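Local coordinates for protein P450 epoxidase (Sorangium cellulosum, PDB 1Q5D) that is a cytochrome P450, a haem protein of the P450 fold, and binds EPB in a pocket next to its haem, at residues A[38-43]-A[314-319]; A[50-55]-A[324-329]; A[56-61]-A[328-333]; A[69-74]-A[304-309]. All coordinates share one frame; numbering follows the deposited sequence.

Contacts 2, 3 and 4 are built around one mixed sheet, with contact 1 at its outer margin. Contact 2 is its parallel strand pair, buried and rich in backbone hydrogen bonds. Contact 3 shares Leu328 and Leu329 with it but is wholly apolar, setting helix 55-62 against the end of strand 325-329. Contact 1, farther from the centre of the chain and partly buried, rests a two-stranded hairpin on edge strand 41-44 through apolar contacts of Pro40 and Ile41. Contact 4 uses strand 304-309, on the other side of 325-329, and is the one that reaches both haem and ligand; there arginines, aromatic rings and a water replace the plain packing of contacts 1 and 3.

Contact 1: A[38-43]-A[314-319]; sequences ATPIFY and EYCGAS
A tight beta hairpin, strands 313-315 and 318-320, packs its turn against Pro40 and Ile41, where the chain enters edge strand 41-44 of the mixed sheet. The Pro40 ring meets Cys316 with its CG and CB atoms: CG lies 3.8 Å from Cys316 CB, while CB of the same ring faces Cys316 SG at 4.1 Å. Ile41 sends two branches to the hairpin. Its CG2 methyl sits 3.7 Å from Cys316 O and also touches the CB atoms of Cys316 and Ala318. With CG1 anti to the backbone N (chi1 -166°), the longer branch reaches the base of the turn, and CD1 ends 3.9 Å from Tyr315 O and close to Ala318 CB.

The hairpin is closed by a type I' turn from Tyr315 to Ala318, with Cys316 and Gly317 at its corners, both at positive phi. Backbone bonds in both directions between Tyr315 and Ala318 fix this turn, so that Cys316 CB and Ala318 CB both face Ile41. On the other segment, Thr39 follows the end of helix 29-38, and its OG1 donates to Ile41 O at 2.8 Å, tying the helix exit to the first residue of the strand. The Ile41 side chain also touches Trp50 and Leu52 of the neighbouring strand, while the Tyr315 ring turns to helix 55-62 and meets Phe67 edge-to-face.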
# COMPACT_ATOMS: atom_id res chain seq x y z
N ALA A 38 -3.04 -14.35 23.31
CA ALA A 38 -3.21 -15.79 23.52
C ALA A 38 -2.13 -16.65 22.85
O ALA A 38 -1.77 -17.72 23.36
CB ALA A 38 -4.61 -16.23 23.06
N THR A 39 -1.59 -16.19 21.72
CA THR A 39 -0.65 -17.01 20.96
C THR A 39 0.19 -16.17 19.98
O THR A 39 -0.27 -15.13 19.49
CB THR A 39 -1.41 -18.12 20.20
OG1 THR A 39 -0.47 -18.96 19.54
CG2 THR A 39 -2.23 -17.53 19.03
N PRO A 40 1.43 -16.60 19.74
CA PRO A 40 2.30 -15.95 18.75
C PRO A 40 1.98 -16.40 17.32
O PRO A 40 2.38 -15.73 16.37
CB PRO A 40 3.68 -16.47 19.11
CG PRO A 40 3.39 -17.88 19.62
CD PRO A 40 2.11 -17.71 20.42
N ILE A 41 1.28 -17.53 17.18
CA ILE A 41 1.01 -18.10 15.87
C ILE A 41 -0.25 -18.98 15.89
O ILE A 41 -0.53 -19.67 16.87
CB ILE A 41 2.22 -18.92 15.36
CG1 ILE A 41 2.10 -19.23 13.85
CG2 ILE A 41 2.40 -20.21 16.18
CD1 ILE A 41 3.33 -19.85 13.24
N PHE A 42 -1.01 -18.93 14.81
CA PHE A 42 -2.15 -19.81 14.66
C PHE A 42 -2.38 -20.10 13.20
O PHE A 42 -1.92 -19.35 12.33
CB PHE A 42 -3.39 -19.22 15.32
CG PHE A 42 -3.92 -17.98 14.64
CD1 PHE A 42 -4.82 -18.08 13.57
CD2 PHE A 42 -3.56 -16.71 15.09
CE1 PHE A 42 -5.33 -16.95 12.96
CE2 PHE A 42 -4.08 -15.57 14.48
CZ PHE A 42 -4.96 -15.70 13.41
N TYR A 43 -3.08 -21.20 12.92
CA TYR A 43 -3.43 -21.52 11.54
C TYR A 43 -4.80 -20.94 11.20
O TYR A 43 -5.79 -21.15 11.93
CB TYR A 43 -3.42 -23.03 11.28
CG TYR A 43 -3.38 -23.36 9.81
CD1 TYR A 43 -2.18 -23.45 9.13
CD2 TYR A 43 -4.56 -23.56 9.09
CE1 TYR A 43 -2.13 -23.74 7.78
CE2 TYR A 43 -4.53 -23.84 7.73
CZ TYR A 43 -3.31 -23.94 7.09
OH TYR A 43 -3.24 -24.22 5.74
N GLU A 314 10.28 -25.51 12.55
CA GLU A 314 9.48 -25.22 13.73
C GLU A 314 9.60 -23.74 14.04
O GLU A 314 10.70 -23.18 14.04
CB GLU A 314 9.96 -26.05 14.94
CG GLU A 314 9.00 -27.16 15.35
CD GLU A 314 8.99 -28.32 14.36
OE1 GLU A 314 8.03 -29.11 14.37
OE2 GLU A 314 9.95 -28.44 13.58
N TYR A 315 8.46 -23.09 14.32
CA TYR A 315 8.45 -21.65 14.54
C TYR A 315 7.37 -21.26 15.55
O TYR A 315 6.17 -21.47 15.31
CB TYR A 315 8.25 -20.90 13.21
CG TYR A 315 8.87 -19.52 13.16
CD1 TYR A 315 10.13 -19.32 12.62
CD2 TYR A 315 8.19 -18.41 13.68
CE1 TYR A 315 10.71 -18.06 12.59
CE2 TYR A 315 8.76 -17.15 13.64
CZ TYR A 315 10.02 -16.98 13.10
OH TYR A 315 10.59 -15.72 13.06
N CYS A 316 7.80 -20.69 16.68
CA CYS A 316 6.88 -20.24 17.72
C CYS A 316 6.01 -21.38 18.24
O CYS A 316 4.89 -21.16 18.71
CB CYS A 316 6.01 -19.08 17.20
SG CYS A 316 6.89 -17.53 16.87
N GLY A 317 6.51 -22.61 18.14
CA GLY A 317 5.81 -23.77 18.65
C GLY A 317 4.92 -24.44 17.62
O GLY A 317 4.09 -25.29 17.95
N ALA A 318 5.09 -24.06 16.35
CA ALA A 318 4.32 -24.66 15.27
C ALA A 318 5.22 -25.42 14.31
O ALA A 318 6.35 -25.02 14.04
CB ALA A 318 3.52 -23.60 14.53
N SER A 319 4.69 -26.52 13.77
CA SER A 319 5.41 -27.31 12.79
C SER A 319 5.00 -26.90 11.40
O SER A 319 4.01 -27.40 10.85
CB SER A 319 5.13 -28.80 13.01
OG SER A 319 5.53 -29.19 14.31

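Contact 2: A[50-55]-A[324-329]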
# COMPACT_ATOMS: atom_id res chain seq x y z
N TRP A 50 -0.51 -19.96 8.08
CA TRP A 50 -0.19 -19.57 9.44
C TRP A 50 -0.24 -18.06 9.58
O TRP A 50 -0.03 -17.34 8.60
CB TRP A 50 1.21 -20.07 9.77
CG TRP A 50 1.30 -21.56 9.80
CD1 TRP A 50 1.79 -22.38 8.80
CD2 TRP A 50 0.91 -22.42 10.86
NE1 TRP A 50 1.72 -23.69 9.20
CE2 TRP A 50 1.18 -23.74 10.46
CE3 TRP A 50 0.36 -22.20 12.14
CZ2 TRP A 50 0.92 -24.85 11.28
CZ3 TRP A 50 0.09 -23.31 12.95
CH2 TRP A 50 0.38 -24.61 12.51
N VAL A 51 -0.48 -17.57 10.80
CA VAL A 51 -0.60 -16.14 11.09
C VAL A 51 0.27 -15.79 12.29
O VAL A 51 0.11 -16.37 13.37
CB VAL A 51 -2.06 -15.74 11.40
CG1 VAL A 51 -2.16 -14.28 11.83
CG2 VAL A 51 -2.97 -15.99 10.19
N LEU A 52 1.20 -14.85 12.10
CA LEU A 52 2.06 -14.40 13.20
C LEU A 52 1.54 -13.08 13.77
O LEU A 52 1.32 -12.11 13.03
CB LEU A 52 3.51 -14.26 12.73
CG LEU A 52 4.20 -15.59 12.42
CD1 LEU A 52 5.43 -15.37 11.56
CD2 LEU A 52 4.56 -16.31 13.72
N THR A 53 1.36 -13.05 15.10
CA THR A 53 0.70 -11.94 15.77
C THR A 53 1.59 -10.94 16.50
O THR A 53 1.11 -9.89 16.89
CB THR A 53 -0.29 -12.48 16.80
OG1 THR A 53 0.41 -13.35 17.72
CG2 THR A 53 -1.35 -13.38 16.15
N ARG A 54 2.86 -11.27 16.74
CA ARG A 54 3.68 -10.42 17.60
C ARG A 54 4.83 -9.72 16.87
O ARG A 54 5.43 -10.27 15.95
CB ARG A 54 4.20 -11.22 18.80
CG ARG A 54 3.07 -11.70 19.72
CD ARG A 54 3.46 -12.79 20.73
NE ARG A 54 2.29 -13.29 21.43
CZ ARG A 54 2.31 -14.26 22.34
NH1 ARG A 54 3.47 -14.85 22.64
NH2 ARG A 54 1.19 -14.65 22.92
N TYR A 55 5.13 -8.49 17.28
CA TYR A 55 6.16 -7.70 16.60
C TYR A 55 7.45 -8.47 16.31
O TYR A 55 7.90 -8.54 15.16
CB TYR A 55 6.48 -6.42 17.37
CG TYR A 55 7.44 -5.54 16.61
CD1 TYR A 55 6.98 -4.48 15.84
CD2 TYR A 55 8.83 -5.77 16.65
CE1 TYR A 55 7.86 -3.66 15.13
CE2 TYR A 55 9.72 -4.96 15.95
CZ TYR A 55 9.23 -3.90 15.20
OH TYR A 55 10.09 -3.09 14.48
N GLU A 324 4.21 -23.88 2.72
CA GLU A 324 3.06 -23.34 3.44
C GLU A 324 3.16 -21.82 3.56
O GLU A 324 4.23 -21.27 3.79
CB GLU A 324 2.93 -23.97 4.83
CG GLU A 324 2.48 -25.43 4.83
CD GLU A 324 1.95 -25.89 6.19
OE1 GLU A 324 2.64 -25.69 7.22
OE2 GLU A 324 0.82 -26.43 6.23
N MET A 325 2.02 -21.16 3.44
CA MET A 325 1.95 -19.71 3.50
C MET A 325 1.95 -19.20 4.94
O MET A 325 1.40 -19.83 5.86
CB MET A 325 0.71 -19.19 2.73
CG MET A 325 0.62 -17.67 2.63
SD MET A 325 -0.47 -17.09 1.29
CE MET A 325 -2.00 -17.44 2.00
N VAL A 326 2.58 -18.06 5.15
CA VAL A 326 2.55 -17.42 6.45
C VAL A 326 2.16 -15.95 6.31
O VAL A 326 2.78 -15.22 5.53
CB VAL A 326 3.93 -17.50 7.14
CG1 VAL A 326 3.84 -17.01 8.55
CG2 VAL A 326 4.48 -18.95 7.08
N PHE A 327 1.13 -15.54 7.04
CA PHE A 327 0.70 -14.15 7.12
C PHE A 327 1.33 -13.44 8.31
O PHE A 327 1.29 -13.93 9.44
CB PHE A 327 -0.82 -14.08 7.26
CG PHE A 327 -1.53 -13.66 6.00
CD1 PHE A 327 -2.27 -14.58 5.26
CD2 PHE A 327 -1.50 -12.33 5.57
CE1 PHE A 327 -2.96 -14.19 4.10
CE2 PHE A 327 -2.18 -11.94 4.41
CZ PHE A 327 -2.92 -12.87 3.68
N LEU A 328 1.91 -12.28 8.03
CA LEU A 328 2.46 -11.41 9.06
C LEU A 328 1.35 -10.46 9.42
O LEU A 328 0.97 -9.65 8.59
CB LEU A 328 3.64 -10.63 8.47
CG LEU A 328 4.97 -11.37 8.38
CD1 LEU A 328 4.84 -12.82 7.94
CD2 LEU A 328 5.99 -10.65 7.51
N LEU A 329 0.80 -10.58 10.64
CA LEU A 329 -0.35 -9.76 11.04
C LEU A 329 0.06 -8.35 11.44
O LEU A 329 0.16 -8.03 12.63
CB LEU A 329 -1.15 -10.44 12.17
CG LEU A 329 -2.54 -9.90 12.52
CD1 LEU A 329 -3.49 -9.82 11.29
CD2 LEU A 329 -3.21 -10.72 13.66
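Trp50 and Val326 begin a parallel pairing of strands 49-52 and 325-329, in the interior of the mixed sheet of this P450. Four backbone bonds join them in the staggered pattern of parallel strands. Trp50 N donates to Met325 O, and Trp50 O accepts from Phe327 N at 2.6 Å. One step on, Leu52 N reaches Phe327 O at 2.8 Å, nearly in line with the carbonyl, and Leu52 O takes Leu329 N at 2.9 Å. Phe327 O is also approached by Val51 CA, a CA-H...O contact of 3.3 Å.

The indole adds a fifth bond: Trp50 NE1 donates to Glu324 OE1 at 3.0 Å, with an N-H...O angle of 165°. The oxygen lies in the indole plane, yet the donor comes from above the carboxylate, the two planes standing 73° apart. OE1 is shared with Lys321 N, whose bond helps hold the carboxylate at the indole edge.

Trp50, Leu52, Val326 and Leu328 point to one face, where Leu52 CD1 touches Val326 CG1 at 3.8 Å. Val51 and Phe327 occupy the reverse face, and the Phe327 ring goes on to line the ligand pocket. Thr53 OG1, beyond the pairing, bonds to Thr39 O. With two N-H donors on a single carboxylate oxygen, negative charge on Glu324 is probably stabilised at the start of the strand.

Contact 3: A[56-61]-A[328-333]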
# COMPACT_ATOMS: atom_id res chain seq x y z
N HIS A 56 8.06 -9.05 17.33
CA HIS A 56 9.40 -9.63 17.14
C HIS A 56 9.42 -10.80 16.18
O HIS A 56 10.39 -10.97 15.42
CB HIS A 56 10.06 -9.97 18.47
CG HIS A 56 10.63 -8.78 19.17
ND1 HIS A 56 10.04 -8.21 20.28
CD2 HIS A 56 11.71 -8.01 18.88
CE1 HIS A 56 10.75 -7.16 20.66
NE2 HIS A 56 11.76 -7.01 19.83
N ASP A 57 8.36 -11.60 16.19
CA ASP A 57 8.26 -12.71 15.26
C ASP A 57 8.00 -12.20 13.84
O ASP A 57 8.60 -12.66 12.88
CB ASP A 57 7.17 -13.69 15.70
CG ASP A 57 7.34 -14.13 17.14
OD1 ASP A 57 8.43 -14.63 17.47
OD2 ASP A 57 6.46 -13.99 18.02
N VAL A 58 7.08 -11.25 13.72
CA VAL A 58 6.80 -10.61 12.44
C VAL A 58 8.07 -9.95 11.85
O VAL A 58 8.44 -10.19 10.70
CB VAL A 58 5.69 -9.56 12.59
CG1 VAL A 58 5.62 -8.67 11.38
CG2 VAL A 58 4.35 -10.25 12.82
N SER A 59 8.72 -9.12 12.66
CA SER A 59 9.92 -8.44 12.21
C SER A 59 11.00 -9.44 11.81
O SER A 59 11.68 -9.25 10.80
CB SER A 59 10.43 -7.49 13.28
OG SER A 59 11.72 -7.04 12.94
N ALA A 60 11.16 -10.50 12.58
CA ALA A 60 12.19 -11.50 12.30
C ALA A 60 12.00 -12.16 10.95
O ALA A 60 12.95 -12.31 10.18
CB ALA A 60 12.24 -12.55 13.41
N VAL A 61 10.75 -12.52 10.64
CA VAL A 61 10.44 -13.19 9.38
C VAL A 61 10.79 -12.33 8.16
O VAL A 61 11.23 -12.86 7.13
CB VAL A 61 8.95 -13.63 9.34
CG1 VAL A 61 8.54 -13.99 7.92
CG2 VAL A 61 8.73 -14.80 10.28
N LEU A 328 1.91 -12.28 8.03
CA LEU A 328 2.46 -11.41 9.06
C LEU A 328 1.35 -10.46 9.42
O LEU A 328 0.97 -9.65 8.59
CB LEU A 328 3.64 -10.63 8.47
CG LEU A 328 4.97 -11.37 8.38
CD1 LEU A 328 4.84 -12.82 7.94
CD2 LEU A 328 5.99 -10.65 7.51
N LEU A 329 0.80 -10.58 10.64
CA LEU A 329 -0.35 -9.76 11.04
C LEU A 329 0.06 -8.35 11.44
O LEU A 329 0.16 -8.03 12.63
CB LEU A 329 -1.15 -10.44 12.17
CG LEU A 329 -2.54 -9.90 12.52
CD1 LEU A 329 -3.49 -9.82 11.29
CD2 LEU A 329 -3.21 -10.72 13.66
N ILE A 330 0.25 -7.49 10.44
CA ILE A 330 0.83 -6.16 10.65
C ILE A 330 0.12 -5.25 11.64
O ILE A 330 0.78 -4.67 12.49
CB ILE A 330 1.04 -5.41 9.30
CG1 ILE A 330 1.94 -6.22 8.35
CG2 ILE A 330 1.57 -4.01 9.53
CD1 ILE A 330 3.28 -6.59 8.89
N PRO A 331 -1.20 -5.08 11.54
CA PRO A 331 -1.90 -4.20 12.47
C PRO A 331 -1.79 -4.69 13.91
O PRO A 331 -1.90 -3.88 14.82
CB PRO A 331 -3.37 -4.28 12.01
CG PRO A 331 -3.29 -4.81 10.65
CD PRO A 331 -2.10 -5.69 10.55
N SER A 332 -1.55 -5.98 14.08
CA SER A 332 -1.38 -6.56 15.41
C SER A 332 0.03 -6.31 15.95
O SER A 332 0.21 -5.81 17.06
CB SER A 332 -1.62 -8.07 15.38
OG SER A 332 -1.39 -8.62 16.68
N ALA A 333 1.02 -6.67 15.16
CA ALA A 333 2.41 -6.46 15.53
C ALA A 333 2.63 -4.98 15.90
O ALA A 333 3.43 -4.67 16.78
CB ALA A 333 3.34 -6.88 14.37
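Val58 faces the junction where strand 325-329 gives way to helix 330-333, and its branches fork over that bend. Its CB already lies 4.0 Å from Ala333 CB. CG2 extends the same approach, reaching Ala333 CB at 3.8 Å and passing 4.2 Å from Leu329 N. The other branch, CG1, stands anti to the backbone N (chi1 166°), which sets it against both Leu328 and Ile330; there it meets Leu328 CB at 4.0 Å and, at the same distance, Ile330 CD1. The Ile330 side chain crosses Val58 at about a right angle, bringing its terminal methyl to that branch.

Helix 55-62 thus covers the end of a sheet strand, a helix-on-sheet packing within the beta-rich part of the P450 fold. Leu329, at the N-cap position, is the centre of an inverse gamma turn, and Ala333 N bonds back to Leu329 O; this turn brings Leu328 and Ala333 to the same valine.

One helical turn further along, Val61 CG1 touches Leu328 CD1 at 3.9 Å, while Leu328 CD2 comes 4.0 Å from Val58 O, so the leucine's fork spans both valines. Leu52 of the adjacent strand packs against Val58 and Val61 as well, and Leu356 touches Val58. Ser332 OG, in helix 330-333, is bonded to Thr53 O.

Contact 4: A[69-74]-A[304-309]; sequences VSREEW and GTVRFA. With EPB (7,11-dihydroxy-8,8,10,12,16-pentamethyl-3-[1-methyl-2-(2-methyl-thiazol-4-yl)vinyl]-4,17-dioxabicyclo[14.1.0]heptadecane-5,9-dione), chain C.
Beside the haem and the bound ligand EPB, the loop 69-74 folds over strand 304-309 of the mixed P450 sheet, with Arg71, Gly304, Thr305 and Val306 lining the EPB pocket and Thr305 and Arg307 at the haem. Phe308 fills the centre of the contact. Its CE2 lies over one face of the Trp74 indole, 3.4 Å from Trp74 CG, with the two ring planes at 48°, an oblique meeting. On the other ring edge, CE1 approaches Val69 O at 3.4 Å, and Arg71 NH1 lies in the phenyl plane.

Arg71 bends at chi2 (65°), which folds its guanidinium back along the loop. There NH1 donates to Val69 O at 2.6 Å, within the guanidinium plane, and to a water that in turn donates to Val306 O, bridging loop and strand. Val306 CG2 sits over a face of this guanidinium, whereas EPB C91 is at its edge, 3.5 Å from Arg71 NH2.

The second arginine faces the haem. Arg307 NH1 donates to Val306 O and also to haem O1A, an oxygen shared with Thr305 OG1; the charge of Arg307 would be expected to steady that anionic group. Gly304 touches the ligand as well: EPB O10 donates to Gly304 O at 2.8 Å. On the loop side, Val69 CG2 rests over the centre of one face of the Arg307 guanidinium, 3.5 Å from CZ of that arginine.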
# COMPACT_ATOMS: atom_id res chain seq x y z
N VAL A 69 9.35 -14.89 -0.74
CA VAL A 69 8.31 -14.00 -1.25
C VAL A 69 7.60 -14.59 -2.47
O VAL A 69 6.39 -14.48 -2.61
CB VAL A 69 8.89 -12.61 -1.61
CG1 VAL A 69 7.88 -11.79 -2.37
CG2 VAL A 69 9.35 -11.88 -0.36
N SER A 70 8.37 -15.22 -3.37
CA SER A 70 7.79 -15.78 -4.60
C SER A 70 6.64 -16.74 -4.34
O SER A 70 6.78 -17.71 -3.58
CB SER A 70 8.85 -16.48 -5.46
OG SER A 70 8.23 -17.51 -6.22
N ARG A 71 5.51 -16.47 -4.98
CA ARG A 71 4.31 -17.27 -4.78
C ARG A 71 4.51 -18.67 -5.36
O ARG A 71 3.73 -19.58 -5.07
CB ARG A 71 3.09 -16.58 -5.41
CG ARG A 71 2.50 -15.46 -4.55
CD ARG A 71 3.43 -14.27 -4.35
NE ARG A 71 2.76 -13.14 -3.70
CZ ARG A 71 3.26 -12.46 -2.68
NH1 ARG A 71 4.43 -12.80 -2.16
NH2 ARG A 71 2.58 -11.45 -2.16
N GLU A 72 5.57 -18.84 -6.15
CA GLU A 72 5.88 -20.13 -6.75
C GLU A 72 6.43 -21.14 -5.73
O GLU A 72 6.56 -22.33 -6.01
CB GLU A 72 6.82 -19.96 -7.96
CG GLU A 72 6.19 -19.18 -9.11
CD GLU A 72 7.08 -19.07 -10.35
OE1 GLU A 72 8.31 -18.90 -10.20
OE2 GLU A 72 6.54 -19.14 -11.48
N GLU A 73 6.73 -20.65 -4.53
CA GLU A 73 7.13 -21.52 -3.42
C GLU A 73 5.91 -22.04 -2.67
O GLU A 73 6.02 -22.93 -1.82
CB GLU A 73 8.06 -20.79 -2.46
CG GLU A 73 9.37 -20.35 -3.09
CD GLU A 73 10.46 -21.41 -2.97
OE1 GLU A 73 11.63 -21.07 -3.23
OE2 GLU A 73 10.14 -22.57 -2.62
N TRP A 74 4.74 -21.49 -2.97
CA TRP A 74 3.49 -21.90 -2.34
C TRP A 74 3.05 -23.31 -2.75
O TRP A 74 3.30 -23.76 -3.87
CB TRP A 74 2.39 -20.91 -2.70
CG TRP A 74 1.20 -20.93 -1.83
CD1 TRP A 74 1.10 -21.38 -0.54
CD2 TRP A 74 -0.10 -20.45 -2.18
NE1 TRP A 74 -0.18 -21.21 -0.07
CE2 TRP A 74 -0.94 -20.63 -1.06
CE3 TRP A 74 -0.65 -19.87 -3.33
CZ2 TRP A 74 -2.28 -20.27 -1.06
CZ3 TRP A 74 -1.99 -19.51 -3.33
CH2 TRP A 74 -2.79 -19.72 -2.20
N GLY A 304 -2.22 -8.38 6.48
CA GLY A 304 -0.82 -8.02 6.40
C GLY A 304 -0.17 -8.44 5.10
O GLY A 304 -0.74 -8.26 4.02
N THR A 305 1.02 -9.00 5.19
CA THR A 305 1.68 -9.47 4.00
C THR A 305 2.05 -10.93 4.19
O THR A 305 1.92 -11.46 5.29
CB THR A 305 2.89 -8.59 3.62
OG1 THR A 305 3.41 -9.05 2.37
CG2 THR A 305 4.05 -8.79 4.61
N VAL A 306 2.48 -11.58 3.11
CA VAL A 306 2.71 -13.02 3.15
C VAL A 306 4.15 -13.42 2.84
O VAL A 306 4.88 -12.71 2.14
CB VAL A 306 1.79 -13.79 2.17
CG1 VAL A 306 0.35 -13.64 2.59
CG2 VAL A 306 1.97 -13.29 0.75
N ARG A 307 4.51 -14.58 3.38
CA ARG A 307 5.76 -15.26 3.06
C ARG A 307 5.45 -16.74 2.92
O ARG A 307 4.39 -17.19 3.35
CB ARG A 307 6.81 -15.05 4.16
CG ARG A 307 7.30 -13.61 4.26
CD ARG A 307 8.01 -13.15 3.00
NE ARG A 307 8.69 -11.88 3.14
CZ ARG A 307 8.18 -10.72 2.78
NH1 ARG A 307 6.93 -10.66 2.29
NH2 ARG A 307 8.90 -9.61 2.92
N PHE A 308 6.38 -17.50 2.34
CA PHE A 308 6.20 -18.93 2.15
C PHE A 308 7.41 -19.72 2.64
O PHE A 308 8.55 -19.34 2.39
CB PHE A 308 5.90 -19.24 0.68
CG PHE A 308 4.79 -18.42 0.10
CD1 PHE A 308 5.06 -17.19 -0.49
CD2 PHE A 308 3.48 -18.86 0.15
CE1 PHE A 308 4.04 -16.41 -1.01
CE2 PHE A 308 2.45 -18.09 -0.39
CZ PHE A 308 2.73 -16.87 -0.97
N ALA A 309 7.15 -20.81 3.36
CA ALA A 309 8.21 -21.65 3.92
C ALA A 309 8.95 -22.41 2.82
O ALA A 309 8.34 -23.16 2.07
CB ALA A 309 7.63 -22.63 4.94
O16 EPB C . -2.42 -4.03 -2.98
C51 EPB C . -0.09 -3.20 1.16
O41 EPB C . 1.76 -2.21 -0.51
C5 EPB C . 0.98 -3.21 0.13
C4 EPB C . 0.91 -2.87 -1.45
C16 EPB C . -1.83 -5.03 -2.79
O1 EPB C . -0.48 -5.22 -2.99
C2 EPB C . 0.45 -4.13 -3.55
C3 EPB C . 1.50 -3.75 -2.42
C20 EPB C . 1.11 -4.87 -4.78
C21 EPB C . 0.11 -5.06 -5.91
C22 EPB C . 2.42 -5.25 -4.82
C23 EPB C . 3.22 -5.97 -5.81
N26 EPB C . 2.62 -6.96 -6.57
C25 EPB C . 3.51 -7.53 -7.42
C27 EPB C . 3.04 -8.60 -8.33
C24 EPB C . 4.54 -5.82 -6.05
S1 EPB C . 5.05 -6.90 -7.27
C15 EPB C . -2.57 -6.29 -2.27
C14 EPB C . -2.18 -7.66 -2.98
O14 EPB C . -2.35 -7.37 -4.35
C13 EPB C . -2.94 -9.00 -2.45
C29 EPB C . -4.47 -8.84 -2.74
C30 EPB C . -2.50 -10.21 -3.27
C12 EPB C . -2.75 -9.21 -0.84
O12 EPB C . -3.76 -9.23 -0.06
C11 EPB C . -1.37 -9.40 -0.11
C28 EPB C . -1.57 -10.65 0.79
C10 EPB C . -0.89 -8.04 0.31
O10 EPB C . -1.68 -7.54 1.43
C9 EPB C . 0.57 -8.20 0.70
C91 EPB C . 1.34 -8.60 -0.47
C8 EPB C . 1.27 -6.94 1.07
C7 EPB C . 0.44 -5.60 0.89
C6 EPB C . 1.46 -4.80 -0.09
O HOH W 1 4.53 -10.90 -0.12